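PDB 4CL2: periplasmic solute binding protein from Candidatus liberibacter, which binds manganese and zinc ions in the periplasm and probably hands them to a membrane transporter for uptake into the cell. Local coordinates for residues 4-10 / 26-32; 167-172 / 215-221. All coordinates share one frame; numbering follows the deposited sequence. Where two conformers were deposited one is given.

Interaction 1 of 2, residues 4-10 / 26-32; sequences KKVVLSS and VTVTTLV. With SO4 (sulfate ion), chain B.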
ATOM      1  N   LYS A   4      13.268 -25.912  -5.578  1.00 38.59           N
ATOM      2  CA  LYS A   4      12.453 -24.884  -4.864  1.00 35.88           C
ATOM      3  C   LYS A   4      12.038 -23.732  -5.773  1.00 26.78           C
ATOM      4  O   LYS A   4      12.851 -23.084  -6.418  1.00 27.59           O
ATOM      5  CB  LYS A   4      13.224 -24.340  -3.706  1.00 36.96           C
ATOM      6  CG  LYS A   4      12.389 -23.512  -2.792  1.00 30.74           C
ATOM      7  CD  LYS A   4      12.987 -23.598  -1.406  1.00 34.67           C
ATOM      8  CE  LYS A   4      12.281 -22.721  -0.432  1.00 33.50           C
ATOM      9  NZ  LYS A   4      12.913 -22.717   0.929  1.00 35.36           N
ATOM     10  N   LYS A   5      10.767 -23.458  -5.783  1.00 23.59           N
ATOM     11  CA  LYS A   5      10.218 -22.431  -6.655  1.00 22.25           C
ATOM     12  C   LYS A   5      10.559 -21.046  -6.109  1.00 18.73           C
ATOM     13  O   LYS A   5      10.814 -20.862  -4.927  1.00 18.65           O
ATOM     14  CB  LYS A   5       8.708 -22.610  -6.709  1.00 23.09           C
ATOM     15  CG  LYS A   5       8.413 -23.893  -7.488  1.00 30.51           C
ATOM     16  CD  LYS A   5       6.969 -24.214  -7.545  1.00 34.06           C
ATOM     17  CE  LYS A   5       6.746 -25.649  -8.029  1.00 38.16           C
ATOM     18  NZ  LYS A   5       7.358 -25.824  -9.380  1.00 45.62           N
ATOM     19  N   VAL A   6      10.602 -20.079  -7.044  1.00 18.60           N
ATOM     20  CA  VAL A   6      11.011 -18.708  -6.750  1.00 16.93           C
ATOM     21  C   VAL A   6       9.840 -17.807  -7.169  1.00 16.88           C
ATOM     22  O   VAL A   6       9.299 -17.935  -8.261  1.00 15.50           O
ATOM     23  CB  VAL A   6      12.297 -18.323  -7.548  1.00 17.13           C
ATOM     24  CG1 VAL A   6      12.691 -16.857  -7.293  1.00 17.44           C
ATOM     25  CG2 VAL A   6      13.457 -19.177  -7.149  1.00 19.34           C
ATOM     26  N   VAL A   7       9.393 -16.983  -6.262  1.00 16.28           N
ATOM     27  CA  VAL A   7       8.232 -16.079  -6.483  1.00 15.10           C
ATOM     28  C   VAL A   7       8.761 -14.647  -6.248  1.00 15.07           C
ATOM     29  O   VAL A   7       9.198 -14.287  -5.134  1.00 15.74           O
ATOM     30  CB  VAL A   7       7.093 -16.385  -5.510  1.00 14.49           C
ATOM     31  CG1 VAL A   7       5.969 -15.401  -5.721  1.00 14.96           C
ATOM     32  CG2 VAL A   7       6.622 -17.812  -5.699  1.00 16.18           C
ATOM     33  N   LEU A   8       8.746 -13.872  -7.326  1.00 13.84           N
ATOM     34  CA  LEU A   8       9.215 -12.475  -7.361  1.00 14.06           C
ATOM     35  C   LEU A   8       8.023 -11.531  -7.153  1.00 13.93           C
ATOM     36  O   LEU A   8       7.073 -11.505  -7.918  1.00 13.98           O
ATOM     37  CB  LEU A   8       9.962 -12.178  -8.658  1.00 14.40           C
ATOM     38  CG  LEU A   8      10.358 -10.708  -8.792  1.00 15.18           C
ATOM     39  CD1 LEU A   8      11.411 -10.295  -7.760  1.00 15.35           C
ATOM     40  CD2 LEU A   8      10.882 -10.513 -10.246  1.00 15.92           C
ATOM     41  N   SER A   9       8.084 -10.739  -6.088  0.50 12.48           N
ATOM     42  CA  SER A   9       7.095  -9.665  -5.815  0.50 12.18           C
ATOM     43  C   SER A   9       7.653  -8.318  -6.335  0.50 13.38           C
ATOM     44  O   SER A   9       8.859  -8.069  -6.326  0.50 13.61           O
ATOM     45  CB  SER A   9       6.799  -9.580  -4.314  0.50 12.33           C
ATOM     46  OG  SER A   9       6.222 -10.769  -3.785  0.50 10.30           O
ATOM     47  N   SER A  10       6.768  -7.472  -6.840  1.00 13.39           N
ATOM     48  CA  SER A  10       7.189  -6.212  -7.437  1.00 11.78           C
ATOM     49  C   SER A  10       7.797  -5.260  -6.381  1.00 13.40           C
ATOM     50  O   SER A  10       8.695  -4.504  -6.730  1.00 14.73           O
ATOM     51  CB  SER A  10       6.070  -5.565  -8.219  1.00 13.35           C
ATOM     52  OG  SER A  10       4.992  -5.192  -7.353  1.00 13.95           O
ATOM     53  N   VAL A  26       8.469 -21.627  -0.686  1.00 17.19           N
ATOM     54  CA  VAL A  26       9.074 -21.048  -1.886  1.00 20.05           C
ATOM     55  C   VAL A  26      10.051 -19.959  -1.455  1.00 20.08           C
ATOM     56  O   VAL A  26       9.983 -19.453  -0.326  1.00 22.25           O
ATOM     57  CB  VAL A  26       8.042 -20.462  -2.864  1.00 20.85           C
ATOM     58  CG1 VAL A  26       7.008 -21.491  -3.228  1.00 25.25           C
ATOM     59  CG2 VAL A  26       7.430 -19.164  -2.346  1.00 20.91           C
ATOM     60  N   THR A  27      10.968 -19.622  -2.358  1.00 17.57           N
ATOM     61  CA  THR A  27      11.840 -18.485  -2.171  1.00 19.99           C
ATOM     62  C   THR A  27      11.150 -17.224  -2.613  1.00 21.63           C
ATOM     63  O   THR A  27      10.751 -17.144  -3.748  1.00 18.91           O
ATOM     64  CB  THR A  27      13.142 -18.694  -2.957  1.00 22.31           C
ATOM     65  OG1 THR A  27      13.749 -19.899  -2.469  1.00 24.26           O
ATOM     66  CG2 THR A  27      14.102 -17.529  -2.764  1.00 24.76           C
ATOM     67  N   VAL A  28      10.954 -16.257  -1.706  1.00 17.22           N
ATOM     68  CA  VAL A  28      10.274 -15.029  -2.050  1.00 18.55           C
ATOM     69  C   VAL A  28      11.357 -13.954  -2.249  1.00 17.93           C
ATOM     70  O   VAL A  28      12.222 -13.717  -1.366  1.00 20.38           O
ATOM     71  CB  VAL A  28       9.291 -14.629  -0.936  1.00 23.55           C
ATOM     72  CG1 VAL A  28       8.739 -13.243  -1.192  1.00 24.54           C
ATOM     73  CG2 VAL A  28       8.154 -15.640  -0.864  1.00 22.79           C
ATOM     74  N   THR A  29      11.339 -13.341  -3.400  1.00 15.72           N
ATOM     75  CA  THR A  29      12.230 -12.230  -3.770  1.00 15.12           C
ATOM     76  C   THR A  29      11.371 -10.993  -3.998  1.00 14.45           C
ATOM     77  O   THR A  29      10.102 -11.083  -4.154  1.00 14.98           O
ATOM     78  CB  THR A  29      13.036 -12.587  -4.997  1.00 16.38           C
ATOM     79  OG1 THR A  29      12.154 -13.016  -6.054  1.00 14.51           O
ATOM     80  CG2 THR A  29      14.062 -13.668  -4.661  1.00 19.55           C
ATOM     81  N   THR A  30      12.056  -9.852  -4.032  1.00 16.86           N
ATOM     82  CA  THR A  30      11.430  -8.542  -4.227  1.00 15.57           C
ATOM     83  C   THR A  30      12.212  -7.724  -5.216  1.00 16.19           C
ATOM     84  O   THR A  30      13.458  -7.679  -5.148  1.00 16.75           O
ATOM     85  CB  THR A  30      11.374  -7.794  -2.850  1.00 19.06           C
ATOM     86  OG1 THR A  30      10.637  -8.582  -1.904  1.00 19.55           O
ATOM     87  CG2 THR A  30      10.741  -6.433  -3.011  1.00 19.50           C
ATOM     88  N   LEU A  31      11.525  -7.047  -6.126  1.00 15.49           N
ATOM     89  CA  LEU A  31      12.210  -6.204  -7.089  1.00 15.09           C
ATOM     90  C   LEU A  31      12.526  -4.824  -6.492  1.00 18.82           C
ATOM     91  O   LEU A  31      13.682  -4.484  -6.378  1.00 17.92           O
ATOM     92  CB  LEU A  31      11.383  -6.035  -8.364  1.00 16.31           C
ATOM     93  CG  LEU A  31      11.926  -5.161  -9.474  1.00 16.66           C
ATOM     94  CD1 LEU A  31      13.197  -5.777 -10.041  1.00 20.84           C
ATOM     95  CD2 LEU A  31      10.940  -5.001 -10.636  1.00 19.25           C
ATOM     96  N   VAL A  32      11.485  -4.065  -6.152  1.00 17.86           N
ATOM     97  CA  VAL A  32      11.647  -2.697  -5.658  1.00 15.40           C
ATOM     98  C   VAL A  32      11.708  -2.863  -4.150  1.00 17.49           C
ATOM     99  O   VAL A  32      10.719  -2.995  -3.452  1.00 17.38           O
ATOM    100  CB  VAL A  32      10.460  -1.772  -6.086  1.00 15.86           C
ATOM    101  CG1 VAL A  32      10.675  -0.370  -5.494  1.00 18.48           C
ATOM    102  CG2 VAL A  32      10.336  -1.740  -7.591  1.00 16.26           C
TER
HETATM  103  S   SO4 B1276      15.323 -10.424  -2.050  0.60 21.45           S
HETATM  104  O1  SO4 B1276      15.436  -9.130  -1.355  0.60 26.22           O
HETATM  105  O2  SO4 B1276      16.575 -11.181  -2.296  0.60 30.83           O
HETATM  106  O3  SO4 B1276      14.851 -10.105  -3.340  0.60 11.12           O
HETATM  107  O4  SO4 B1276      14.467 -11.310  -1.255  0.60 28.57           O
HETATM  108  O   HOH W   1      14.777 -19.884   0.105  1.00 48.06           O
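Val7 O is gripped from the neighbouring strand by two groups. Thr29 N donates to Val7 O at 2.9 Å, and Val28 CA adds a CA-H...O contact to the same oxygen. Strands 6-9 and 27-30 are the two parallel strands of a beta-alpha-beta unit, linked by helix 12-22. They belong to a four-stranded parallel sheet, in which 27-30 is an outermost strand and 6-9 also pairs with 56-59. Backbone bonds alternate along the pair, and Ser9 N to Thr29 O is the shortest at 2.8 Å. The pairing runs past the corner of the chain, where Val32 N still reaches Ser10 O. Val6, Leu8, Thr27 and Thr29 share one face of the sheet. There Thr29 OG1 sits between its own backbone N and carbonyl carbon (chi1 53°), which turns it to Leu8. Thr29 OG1 lies 3.3 Å from Leu8 CD1, and the two side chains cross at about a right angle. Leu8 CD1 also reaches on to Leu31 N, at 3.6 Å. The other face carries Val7, Ser9, Val28 and Thr30. Helix 12-22 covers Ser9 and Val28, while helix 111-128 packs on Val7. At the start of the pair Val7 CG2 meets Val26 CG2 at 3.7 Å, methyl to methyl. On the outer side of strand 27-30, Thr30 N-H points to a sulfate ion, probably from the crystallisation liquor, which Lys50 also holds. The extended chain of Lys4 crosses Thr27, and its NZ is hydrogen-bonded to Asp24 O. A water joins the two side chains: it lies 2.8 Å from Thr27 OG1 and accepts only a weak bond from Lys4 NZ.

Interaction 2 of 2, residues 167-172 / 215-221; sequences WFVTSE and IKFIFSE. With MN (manganese (II) ion), chain L.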
ATOM      1  N   TRP A 167     -12.377  12.865   7.995  1.00 23.75           N
ATOM      2  CA  TRP A 167     -11.509  13.289   6.882  1.00 25.06           C
ATOM      3  C   TRP A 167     -10.157  12.696   7.096  1.00 22.74           C
ATOM      4  O   TRP A 167      -9.605  12.791   8.215  1.00 29.83           O
ATOM      5  CB  TRP A 167     -11.337  14.784   6.887  1.00 28.09           C
ATOM      6  CG  TRP A 167     -12.544  15.508   6.488  1.00 28.66           C
ATOM      7  CD1 TRP A 167     -13.490  16.030   7.299  1.00 31.55           C
ATOM      8  CD2 TRP A 167     -12.938  15.803   5.162  1.00 27.54           C
ATOM      9  NE1 TRP A 167     -14.460  16.604   6.564  1.00 35.95           N
ATOM     10  CE2 TRP A 167     -14.151  16.475   5.238  1.00 33.40           C
ATOM     11  CE3 TRP A 167     -12.383  15.552   3.916  1.00 33.40           C
ATOM     12  CZ2 TRP A 167     -14.820  16.932   4.114  1.00 40.03           C
ATOM     13  CZ3 TRP A 167     -13.050  16.007   2.794  1.00 36.19           C
ATOM     14  CH2 TRP A 167     -14.250  16.672   2.900  1.00 37.95           C
ATOM     15  N   PHE A 168      -9.596  12.120   6.042  1.00 19.99           N
ATOM     16  CA  PHE A 168      -8.196  11.633   6.041  1.00 18.62           C
ATOM     17  C   PHE A 168      -7.497  12.596   5.065  1.00 24.90           C
ATOM     18  O   PHE A 168      -7.827  12.565   3.875  1.00 22.37           O
ATOM     19  CB  PHE A 168      -8.027  10.239   5.509  1.00 19.75           C
ATOM     20  CG  PHE A 168      -8.538   9.160   6.402  1.00 21.30           C
ATOM     21  CD1 PHE A 168      -8.655   9.342   7.779  1.00 19.56           C
ATOM     22  CD2 PHE A 168      -8.908   7.945   5.847  1.00 18.13           C
ATOM     23  CE1 PHE A 168      -9.138   8.290   8.552  1.00 20.13           C
ATOM     24  CE2 PHE A 168      -9.385   6.913   6.639  1.00 19.52           C
ATOM     25  CZ  PHE A 168      -9.492   7.104   7.990  1.00 20.92           C
ATOM     26  N   VAL A 169      -6.617  13.446   5.573  1.00 20.56           N
ATOM     27  CA  VAL A 169      -5.913  14.478   4.736  1.00 22.78           C
ATOM     28  C   VAL A 169      -4.394  14.259   4.732  1.00 20.21           C
ATOM     29  O   VAL A 169      -3.756  14.221   5.754  1.00 19.26           O
ATOM     30  CB  VAL A 169      -6.216  15.896   5.210  1.00 22.98           C
ATOM     31  CG1 VAL A 169      -5.574  16.964   4.300  1.00 25.01           C
ATOM     32  CG2 VAL A 169      -7.729  16.088   5.261  1.00 24.87           C
ATOM     33  N   THR A 170      -3.880  14.022   3.557  1.00 18.57           N
ATOM     34  CA  THR A 170      -2.515  13.554   3.415  1.00 18.27           C
ATOM     35  C   THR A 170      -1.858  14.366   2.308  1.00 20.72           C
ATOM     36  O   THR A 170      -2.485  15.258   1.722  1.00 19.46           O
ATOM     37  CB  THR A 170      -2.417  12.085   3.059  1.00 19.64           C
ATOM     38  OG1 THR A 170      -3.163  11.879   1.873  1.00 19.16           O
ATOM     39  CG2 THR A 170      -2.956  11.199   4.154  1.00 21.00           C
ATOM     40  N   SER A 171      -0.591  14.065   2.047  1.00 18.83           N
ATOM     41  CA  SER A 171       0.141  14.814   1.025  1.00 19.34           C
ATOM     42  C   SER A 171      -0.115  14.070  -0.307  1.00 18.47           C
ATOM     43  O   SER A 171      -0.749  14.654  -1.203  1.00 20.44           O
ATOM     44  CB  SER A 171       1.658  14.865   1.397  1.00 20.78           C
ATOM     45  OG  SER A 171       1.789  15.672   2.575  1.00 21.16           O
ATOM     46  N   GLU A 172       0.460  12.914  -0.463  1.00 18.34           N
ATOM     47  CA  GLU A 172       0.078  12.005  -1.554  1.00 20.66           C
ATOM     48  C   GLU A 172      -1.311  11.428  -1.309  1.00 19.94           C
ATOM     49  O   GLU A 172      -1.725  11.271  -0.164  1.00 16.84           O
ATOM     50  CB  GLU A 172       1.067  10.833  -1.644  1.00 21.72           C
ATOM     51  CG  GLU A 172       0.937  10.044  -2.941  1.00 21.33           C
ATOM     52  CD  GLU A 172       1.750   8.754  -2.943  1.00 25.10           C
ATOM     53  OE1 GLU A 172       1.866   8.088  -1.926  1.00 23.91           O
ATOM     54  OE2 GLU A 172       2.218   8.342  -3.968  1.00 27.21           O
ATOM     55  N   ILE A 215     -11.076  21.233   8.985  1.00 37.91           N
ATOM     56  CA  ILE A 215     -10.239  20.038   9.116  1.00 34.39           C
ATOM     57  C   ILE A 215      -9.009  20.347   9.965  1.00 31.54           C
ATOM     58  O   ILE A 215      -8.386  21.396   9.831  1.00 29.59           O
ATOM     59  CB  ILE A 215      -9.860  19.494   7.738  1.00 38.28           C
ATOM     60  CG1 ILE A 215     -11.148  19.115   6.989  1.00 42.03           C
ATOM     61  CG2 ILE A 215      -8.941  18.310   7.930  1.00 36.82           C
ATOM     62  CD1 ILE A 215     -11.008  18.863   5.514  1.00 38.77           C
ATOM     63  N   LYS A 216      -8.698  19.451  10.894  1.00 29.00           N
ATOM     64  CA  LYS A 216      -7.768  19.741  11.971  1.00 32.75           C
ATOM     65  C   LYS A 216      -6.306  19.279  11.736  1.00 26.75           C
ATOM     66  O   LYS A 216      -5.402  19.832  12.297  1.00 25.21           O
ATOM     67  CB  LYS A 216      -8.283  19.044  13.235  1.00 42.68           C
ATOM     68  CG  LYS A 216      -9.655  19.536  13.693  1.00 49.81           C
ATOM     69  CD  LYS A 216      -9.600  20.971  14.132  1.00 53.27           C
ATOM     70  CE  LYS A 216     -11.002  21.482  14.431  1.00 67.30           C
ATOM     71  NZ  LYS A 216     -11.003  22.967  14.422  1.00 69.98           N
ATOM     72  N   PHE A 217      -6.138  18.268  10.909  1.00 26.69           N
ATOM     73  CA  PHE A 217      -4.824  17.635  10.683  1.00 23.80           C
ATOM     74  C   PHE A 217      -4.560  17.304   9.230  1.00 22.54           C
ATOM     75  O   PHE A 217      -5.457  16.844   8.455  1.00 24.48           O
ATOM     76  CB  PHE A 217      -4.683  16.339  11.545  1.00 24.53           C
ATOM     77  CG  PHE A 217      -4.529  16.624  13.017  1.00 28.04           C
ATOM     78  CD1 PHE A 217      -3.274  16.849  13.566  1.00 30.46           C
ATOM     79  CD2 PHE A 217      -5.646  16.654  13.824  1.00 34.27           C
ATOM     80  CE1 PHE A 217      -3.144  17.126  14.923  1.00 38.23           C
ATOM     81  CE2 PHE A 217      -5.545  16.946  15.185  1.00 33.83           C
ATOM     82  CZ  PHE A 217      -4.291  17.198  15.726  1.00 36.39           C
ATOM     83  N   ILE A 218      -3.282  17.440   8.880  1.00 21.90           N
ATOM     84  CA  ILE A 218      -2.761  16.941   7.603  1.00 19.41           C
ATOM     85  C   ILE A 218      -1.438  16.213   7.798  1.00 19.45           C
ATOM     86  O   ILE A 218      -0.580  16.729   8.499  1.00 22.33           O
ATOM     87  CB  ILE A 218      -2.610  18.101   6.533  1.00 19.86           C
ATOM     88  CG1 ILE A 218      -2.025  17.562   5.204  1.00 19.40           C
ATOM     89  CG2 ILE A 218      -1.848  19.265   7.120  1.00 23.93           C
ATOM     90  CD1 ILE A 218      -2.124  18.577   4.050  1.00 21.79           C
ATOM     91  N   PHE A 219      -1.284  15.052   7.181  1.00 18.84           N
ATOM     92  CA  PHE A 219      -0.082  14.207   7.306  1.00 19.69           C
ATOM     93  C   PHE A 219       0.814  14.315   6.090  1.00 20.17           C
ATOM     94  O   PHE A 219       0.388  14.773   4.987  1.00 18.22           O
ATOM     95  CB  PHE A 219      -0.473  12.755   7.425  1.00 21.26           C
ATOM     96  CG  PHE A 219      -1.340  12.448   8.626  1.00 21.35           C
ATOM     97  CD1 PHE A 219      -0.748  12.211   9.864  1.00 20.96           C
ATOM     98  CD2 PHE A 219      -2.716  12.444   8.529  1.00 23.65           C
ATOM     99  CE1 PHE A 219      -1.529  11.936  10.982  1.00 22.05           C
ATOM    100  CE2 PHE A 219      -3.504  12.140   9.633  1.00 23.70           C
ATOM    101  CZ  PHE A 219      -2.905  11.900  10.853  1.00 25.25           C
ATOM    102  N   SER A 220       2.063  13.963   6.283  1.00 18.72           N
ATOM    103  CA  SER A 220       2.933  13.552   5.169  1.00 18.94           C
ATOM    104  C   SER A 220       3.361  12.147   5.287  1.00 18.44           C
ATOM    105  O   SER A 220       2.920  11.437   6.192  1.00 18.04           O
ATOM    106  CB  SER A 220       4.124  14.525   5.008  1.00 22.32           C
ATOM    107  OG  SER A 220       5.015  14.426   6.142  1.00 22.97           O
ATOM    108  N   GLU A 221       4.170  11.665   4.345  1.00 17.43           N
ATOM    109  CA  GLU A 221       4.498  10.293   4.268  1.00 17.54           C
ATOM    110  C   GLU A 221       6.013  10.024   4.185  1.00 19.42           C
ATOM    111  O   GLU A 221       6.790  10.904   3.913  1.00 19.82           O
ATOM    112  CB  GLU A 221       3.713   9.601   3.144  1.00 19.45           C
ATOM    113  CG  GLU A 221       2.186   9.814   3.281  1.00 23.53           C
ATOM    114  CD  GLU A 221       1.639  11.073   2.592  1.00 23.26           C
ATOM    115  OE1 GLU A 221       1.891  11.257   1.456  1.00 22.88           O
ATOM    116  OE2 GLU A 221       0.931  11.856   3.205  1.00 20.81           O
TER
HETATM  117 MN    MN L1286       2.672   6.127  -3.676  0.50 44.99          MN
HETATM  118  O   HOH W   2      -6.366  13.906   8.365  1.00 29.92           O
HETATM  119  O   HOH W   3       3.035   9.034   0.240  1.00 26.09           O
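Strands 167-170 and 217-221 run in the same general direction but diverge by 46°, with their axes 4.7 Å apart at the closest point. A direct backbone bond joins Phe219 N to Val169 O. Farther back a water bridges the widening gap, accepting from Val169 N and donating to Phe217 O. Apolar side chains fill this end. Ile215 CD1 lies over one face of Trp167, 3.8 Å from the centroid of the five-membered ring. Val169 divides its branches, CG2 meeting Ile215 CG2 and CG1 meeting Ile218 CG1. The other end is polar. Ser171 OG donates to Phe219 O at 2.9 Å, in the carbonyl plane. The Glu221 chain bends at CB-CG (chi2 89°) and brings its carboxylate to two successive backbone N-H groups. Glu221 OE2 takes Ser171 N at 2.9 Å through its syn lone pair. Glu221 OE1 takes Glu172 N, also at 2.9 Å and on the syn side. Glu172 then extends to the manganese ion, which Glu172 OE2 binds at 2.3 Å; His106 and Asp247 bind the same ion. The same OE2 also accepts a hydrogen bond from Asn193 N. Glu221 is thus a second-shell residue: by holding the backbone at 171-172 it probably helps to position the metal-binding carboxylate.

In the fold
The two contacts lie on opposite sides of the chain's centre, their centres about 34 Å apart, and share no strand or helix. This fits the two-lobed build of the family, with the metal between the lobes. Interaction 1 is partly buried at the edge of a four-stranded sheet, and regular parallel backbone bonding carries it. Interaction 2 is buried. Its strands diverge, so a single direct backbone bond crosses, and a water, apolar side chains, a serine hydroxyl and a carboxylate do the rest. Both end toward the metal region: the side chain of Val32 in interaction 1 stays about 10 Å from the manganese, whereas interaction 2 supplies a ligand.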